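5-oxopent-3-ene-1,2,5-tricarboxylate decarboxylase (Exiguobacterium antarcticum B7, PDB 6IYM) belongs to the fumarylacetoacetate hydrolase family, a beta-rich metal-binding fold, and carries a magnesium ion. Local coordinates at residues A[142-147]-A[216-221]; A[31-34]-A[38-41]. All blocks are in the same frame, centred on the assembly; numbering follows the deposited sequence.

Contact 1: A[142-147]-A[216-221]; sequences NALEHV and RDVVTI
Leu144 and Val219 make the closest approach between 142-147 and 216-221, and every side-chain contact across the pair is apolar. The nearest backbone positions are Ala143 CA and Val219 CA, 5.9 Å apart. Val219 CG2 sits over the branch carbon of Leu144, 3.7 Å from Leu144 CG and equally far, 4.1 Å, from Leu144 CD1 and CD2, the two side chains crossing at about a right angle. Leu144 CG stands anti to its own carbonyl carbon (chi1 -73°), which swings the branched end toward the helix. Leu144 CD2 also reaches Val218 CG1 at 4.1 Å, while Ala143 CB points across and meets both methyls of Val219.

No hydrogen bond crosses the contact; each segment has side-chain bonds of its own. His146 ND1 donates to Asn142 O over 3.1 Å; the acceptor lies in the imidazole plane, but the donor stands 54° above the carbonyl plane. Asp217 is the N-cap of helix 218-225, its OD1 accepting from Thr220 N at 3.0 Å on the syn side, the donor tilted out of the carboxylate plane.

Residues 142-146 end the connection between strands 121-131 and 147-158, and Val147 begins the second strand; these strands carry Glu124, Glu126 and Asp155 of the magnesium site. Tyr150 of strand 147-158 touches both Leu144 and Val218, Ile129 of strand 121-131 touches Val147 and Val218, and Leu222 continues the helix face against Ala143 and Val147.

Contact 2: A[31-34]-A[38-41]; sequences VYTD and EVIV
Val31 and Thr33 face Glu38 and Val39 of helix 36-41 at similar backbone spacing, Val31 CA lying 7.5 Å from Val39 CA and Thr33 CA 7.4 Å from Glu38 CA. Tyr32, the first residue past helix 28-31 to leave helical geometry, has a positive phi, and Thr33 after it is extended.

Thr33 divides its two branches between two partners. Its OG1, anti to the backbone N (chi1 176°), donates to Glu38 OE2 at 2.9 Å. The hydroxyl comes from above the carboxylate, 68° out of its plane, so it approaches over a face. Thr33 CB is also close to this oxygen, 3.4 Å from Glu38 OE2. The glutamate reaches back with an extended chain beyond CG, although its chi1 of -125° is far from a staggered value. The other branch is apolar: Thr33 CG2 meets Val39 CG2 at 3.8 Å, and Val31 CG2 approaches the same Val39 CG2 more loosely at 4.5 Å.

Ser35, in the short link, adds two bonds: Thr33 OG1 accepts from Ser35 N, as in an ST turn, and Ser35 OG bonds to Glu38 N. Arg42, one turn on from Glu38, binds Val31 O.

The Thr33 hydroxyl is thus donor and acceptor at once, which fixes its rotation and couples the turn to the glutamate. Asp34 OD1 lies 5.5 Å from Glu38 OE1, and this like charge may slightly favour protonation of one carboxylate, though the exposed setting should weaken the effect.

In the fold
From the N terminus, strands 4-10, 13-20 and 23-26 lead into helix 28-31, and contact 2 then closes a short loop of three residues onto helix 36-41. Contact 1 opens about a hundred residues later and closes a much longer loop, 68 residues that include strands 147-158, 178-186, 196-201 and 204-210. The two are in series and neither nest nor cross. Their centres are 23 Å apart and their nearest atoms about 7 Å, without touching. Contact 2 joins two successive N-terminal helices, whereas contact 1 ties helix 218-225 to the connection between two antiparallel strands of the ten-stranded sheet, within the C-terminal family region.

Contact 1: A[142-147]-A[216-221]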
loop_
_atom_site.group_PDB
_atom_site.type_symbol
_atom_site.label_atom_id
_atom_site.label_comp_id
_atom_site.label_asym_id
_atom_site.label_seq_id
_atom_site.Cartn_x
_atom_site.Cartn_y
_atom_site.Cartn_z
ATOM N N ASN A 142 18.834 1.247 -17.225
ATOM C CA ASN A 142 18.146 -0.040 -16.936
ATOM C C ASN A 142 16.646 0.170 -16.641
ATOM O O ASN A 142 15.949 -0.832 -16.636
ATOM C CB ASN A 142 18.851 -0.835 -15.821
ATOM C CG ASN A 142 18.785 -0.242 -14.421
ATOM O OD1 ASN A 142 18.041 0.687 -14.122
ATOM N ND2 ASN A 142 19.568 -0.798 -13.519
ATOM N N ALA A 143 16.179 1.390 -16.353
ATOM C CA ALA A 143 14.775 1.664 -15.921
ATOM C C ALA A 143 13.781 0.807 -16.705
ATOM O O ALA A 143 13.106 -0.033 -16.087
ATOM C CB ALA A 143 14.426 3.111 -16.111
ATOM N N LEU A 144 13.712 1.035 -18.020
ATOM C CA LEU A 144 12.653 0.529 -18.922
ATOM C C LEU A 144 12.764 -0.993 -19.029
ATOM O O LEU A 144 11.736 -1.672 -19.331
ATOM C CB LEU A 144 12.788 1.221 -20.280
ATOM C CG LEU A 144 12.365 2.687 -20.336
ATOM C CD1 LEU A 144 12.520 3.233 -21.755
ATOM C CD2 LEU A 144 10.924 2.854 -19.867
ATOM N N GLU A 145 13.952 -1.520 -18.735
ATOM C CA GLU A 145 14.182 -2.978 -18.656
ATOM C C GLU A 145 13.353 -3.567 -17.501
ATOM O O GLU A 145 13.012 -4.747 -17.578
ATOM C CB GLU A 145 15.691 -3.258 -18.561
ATOM C CG GLU A 145 16.213 -4.061 -19.738
ATOM C CD GLU A 145 15.643 -5.471 -19.843
ATOM O OE1 GLU A 145 15.341 -6.067 -18.783
ATOM O OE2 GLU A 145 15.497 -5.982 -20.985
ATOM N N HIS A 146 13.039 -2.788 -16.463
ATOM C CA HIS A 146 12.182 -3.258 -15.341
ATOM C C HIS A 146 10.677 -3.016 -15.608
ATOM O O HIS A 146 9.887 -3.273 -14.700
ATOM C CB HIS A 146 12.639 -2.605 -14.029
ATOM C CG HIS A 146 14.002 -3.017 -13.594
ATOM N ND1 HIS A 146 15.163 -2.483 -14.161
ATOM C CD2 HIS A 146 14.404 -3.878 -12.637
ATOM C CE1 HIS A 146 16.209 -3.014 -13.564
ATOM N NE2 HIS A 146 15.772 -3.866 -12.637
ATOM N N VAL A 147 10.283 -2.509 -16.785
ATOM C CA VAL A 147 8.859 -2.180 -17.093
ATOM C C VAL A 147 8.289 -3.339 -17.926
ATOM O O VAL A 147 8.846 -3.685 -18.970
ATOM C CB VAL A 147 8.724 -0.799 -17.778
ATOM C CG1 VAL A 147 7.295 -0.522 -18.243
ATOM C CG2 VAL A 147 9.179 0.344 -16.878
ATOM N N ARG A 216 8.111 15.153 -14.592
ATOM C CA ARG A 216 9.015 13.965 -14.520
ATOM C C ARG A 216 8.523 12.865 -15.474
ATOM O O ARG A 216 7.429 12.297 -15.231
ATOM C CB ARG A 216 9.108 13.477 -13.064
ATOM C CG ARG A 216 9.925 14.409 -12.176
ATOM C CD ARG A 216 9.474 14.451 -10.736
ATOM N NE ARG A 216 10.242 15.404 -9.936
ATOM C CZ ARG A 216 9.835 16.605 -9.547
ATOM N NH1 ARG A 216 8.642 17.065 -9.887
ATOM N NH2 ARG A 216 10.646 17.366 -8.830
ATOM N N ASP A 217 9.303 12.558 -16.511
ATOM C CA ASP A 217 8.983 11.530 -17.537
ATOM C C ASP A 217 9.043 10.133 -16.892
ATOM O O ASP A 217 9.343 10.026 -15.673
ATOM C CB ASP A 217 9.864 11.703 -18.782
ATOM C CG ASP A 217 11.292 11.219 -18.629
ATOM O OD1 ASP A 217 11.719 11.046 -17.474
ATOM O OD2 ASP A 217 11.949 10.994 -19.669
ATOM N N VAL A 218 8.704 9.100 -17.654
ATOM C CA VAL A 218 8.586 7.716 -17.121
ATOM C C VAL A 218 9.943 7.315 -16.511
ATOM O O VAL A 218 9.989 6.977 -15.297
ATOM C CB VAL A 218 8.079 6.757 -18.214
ATOM C CG1 VAL A 218 8.261 5.283 -17.843
ATOM C CG2 VAL A 218 6.628 7.049 -18.546
ATOM N N VAL A 219 11.033 7.418 -17.266
ATOM C CA VAL A 219 12.385 7.012 -16.767
ATOM C C VAL A 219 12.725 7.769 -15.476
ATOM O O VAL A 219 13.106 7.099 -14.506
ATOM C CB VAL A 219 13.476 7.105 -17.849
ATOM C CG1 VAL A 219 14.878 7.055 -17.269
ATOM C CG2 VAL A 219 13.312 5.987 -18.865
ATOM N N THR A 220 12.498 9.079 -15.379
ATOM C CA THR A 220 12.789 9.862 -14.137
ATOM C C THR A 220 11.921 9.380 -12.967
ATOM O O THR A 220 12.399 9.333 -11.820
ATOM C CB THR A 220 12.561 11.361 -14.353
ATOM O OG1 THR A 220 13.217 11.690 -15.570
ATOM C CG2 THR A 220 13.087 12.238 -13.243
ATOM N N ILE A 221 10.646 9.083 -13.215
ATOM C CA ILE A 221 9.760 8.553 -12.145
ATOM C C ILE A 221 10.396 7.254 -11.618
ATOM O O ILE A 221 10.606 7.169 -10.408
ATOM C CB ILE A 221 8.314 8.363 -12.653
ATOM C CG1 ILE A 221 7.593 9.709 -12.800
ATOM C CG2 ILE A 221 7.578 7.402 -11.746
ATOM C CD1 ILE A 221 6.390 9.676 -13.689
#

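Contact 2: A[31-34]-A[38-41]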
loop_
_atom_site.group_PDB
_atom_site.type_symbol
_atom_site.label_atom_id
_atom_site.label_comp_id
_atom_site.label_asym_id
_atom_site.label_seq_id
_atom_site.Cartn_x
_atom_site.Cartn_y
_atom_site.Cartn_z
ATOM N N VAL A 31 -0.151 -20.081 -22.160
ATOM C CA VAL A 31 0.534 -19.362 -21.038
ATOM C C VAL A 31 0.279 -20.084 -19.698
ATOM O O VAL A 31 0.988 -19.758 -18.728
ATOM C CB VAL A 31 0.149 -17.865 -20.991
ATOM C CG1 VAL A 31 0.411 -17.176 -22.317
ATOM C CG2 VAL A 31 -1.284 -17.624 -20.558
ATOM N N TYR A 32 -0.668 -21.030 -19.637
ATOM C CA TYR A 32 -0.854 -21.996 -18.512
ATOM C C TYR A 32 -1.150 -21.260 -17.199
ATOM O O TYR A 32 -0.564 -21.619 -16.166
ATOM C CB TYR A 32 0.370 -22.911 -18.342
ATOM C CG TYR A 32 0.698 -23.740 -19.556
ATOM C CD1 TYR A 32 -0.078 -24.835 -19.905
ATOM C CD2 TYR A 32 1.763 -23.411 -20.381
ATOM C CE1 TYR A 32 0.192 -25.579 -21.041
ATOM C CE2 TYR A 32 2.050 -24.149 -21.520
ATOM C CZ TYR A 32 1.262 -25.239 -21.850
ATOM O OH TYR A 32 1.536 -25.971 -22.968
ATOM N N THR A 33 -2.066 -20.291 -17.221
ATOM C CA THR A 33 -2.593 -19.629 -16.001
ATOM C C THR A 33 -3.756 -18.703 -16.372
ATOM O O THR A 33 -3.839 -18.326 -17.547
ATOM C CB THR A 33 -1.466 -18.892 -15.267
ATOM O OG1 THR A 33 -2.057 -18.213 -14.159
ATOM C CG2 THR A 33 -0.712 -17.919 -16.143
ATOM N N ASP A 34 -4.606 -18.373 -15.394
ATOM C CA ASP A 34 -5.694 -17.351 -15.482
ATOM C C ASP A 34 -5.316 -16.055 -14.724
ATOM O O ASP A 34 -6.214 -15.183 -14.535
ATOM C CB ASP A 34 -6.986 -17.906 -14.881
ATOM C CG ASP A 34 -6.763 -18.253 -13.422
ATOM O OD1 ASP A 34 -5.617 -18.618 -13.118
ATOM O OD2 ASP A 34 -7.706 -18.089 -12.602
ATOM N N GLU A 38 0.543 -13.235 -12.531
ATOM C CA GLU A 38 1.418 -14.428 -12.586
ATOM C C GLU A 38 2.268 -14.358 -13.848
ATOM O O GLU A 38 3.453 -14.669 -13.758
ATOM C CB GLU A 38 0.582 -15.703 -12.590
ATOM C CG GLU A 38 0.954 -16.674 -11.484
ATOM C CD GLU A 38 -0.042 -17.816 -11.352
ATOM O OE1 GLU A 38 -0.871 -17.780 -10.413
ATOM O OE2 GLU A 38 -0.011 -18.713 -12.215
ATOM N N VAL A 39 1.672 -13.971 -14.981
ATOM C CA VAL A 39 2.364 -13.854 -16.301
ATOM C C VAL A 39 3.473 -12.805 -16.191
ATOM O O VAL A 39 4.573 -13.053 -16.695
ATOM C CB VAL A 39 1.375 -13.505 -17.431
ATOM C CG1 VAL A 39 2.082 -13.185 -18.736
ATOM C CG2 VAL A 39 0.354 -14.616 -17.645
ATOM N N ILE A 40 3.197 -11.693 -15.509
ATOM C CA ILE A 40 4.165 -10.573 -15.333
ATOM C C ILE A 40 5.297 -10.990 -14.385
ATOM O O ILE A 40 6.456 -10.838 -14.801
ATOM C CB ILE A 40 3.428 -9.306 -14.866
ATOM C CG1 ILE A 40 2.409 -8.857 -15.922
ATOM C CG2 ILE A 40 4.430 -8.217 -14.531
ATOM C CD1 ILE A 40 1.241 -8.079 -15.372
ATOM N N VAL A 41 4.968 -11.492 -13.183
ATOM C CA VAL A 41 5.928 -11.864 -12.092
ATOM C C VAL A 41 6.944 -12.902 -12.619
ATOM O O VAL A 41 8.151 -12.697 -12.410
ATOM C CB VAL A 41 5.189 -12.369 -10.830
ATOM C CG1 VAL A 41 6.117 -13.047 -9.829
ATOM C CG2 VAL A 41 4.423 -11.262 -10.116
#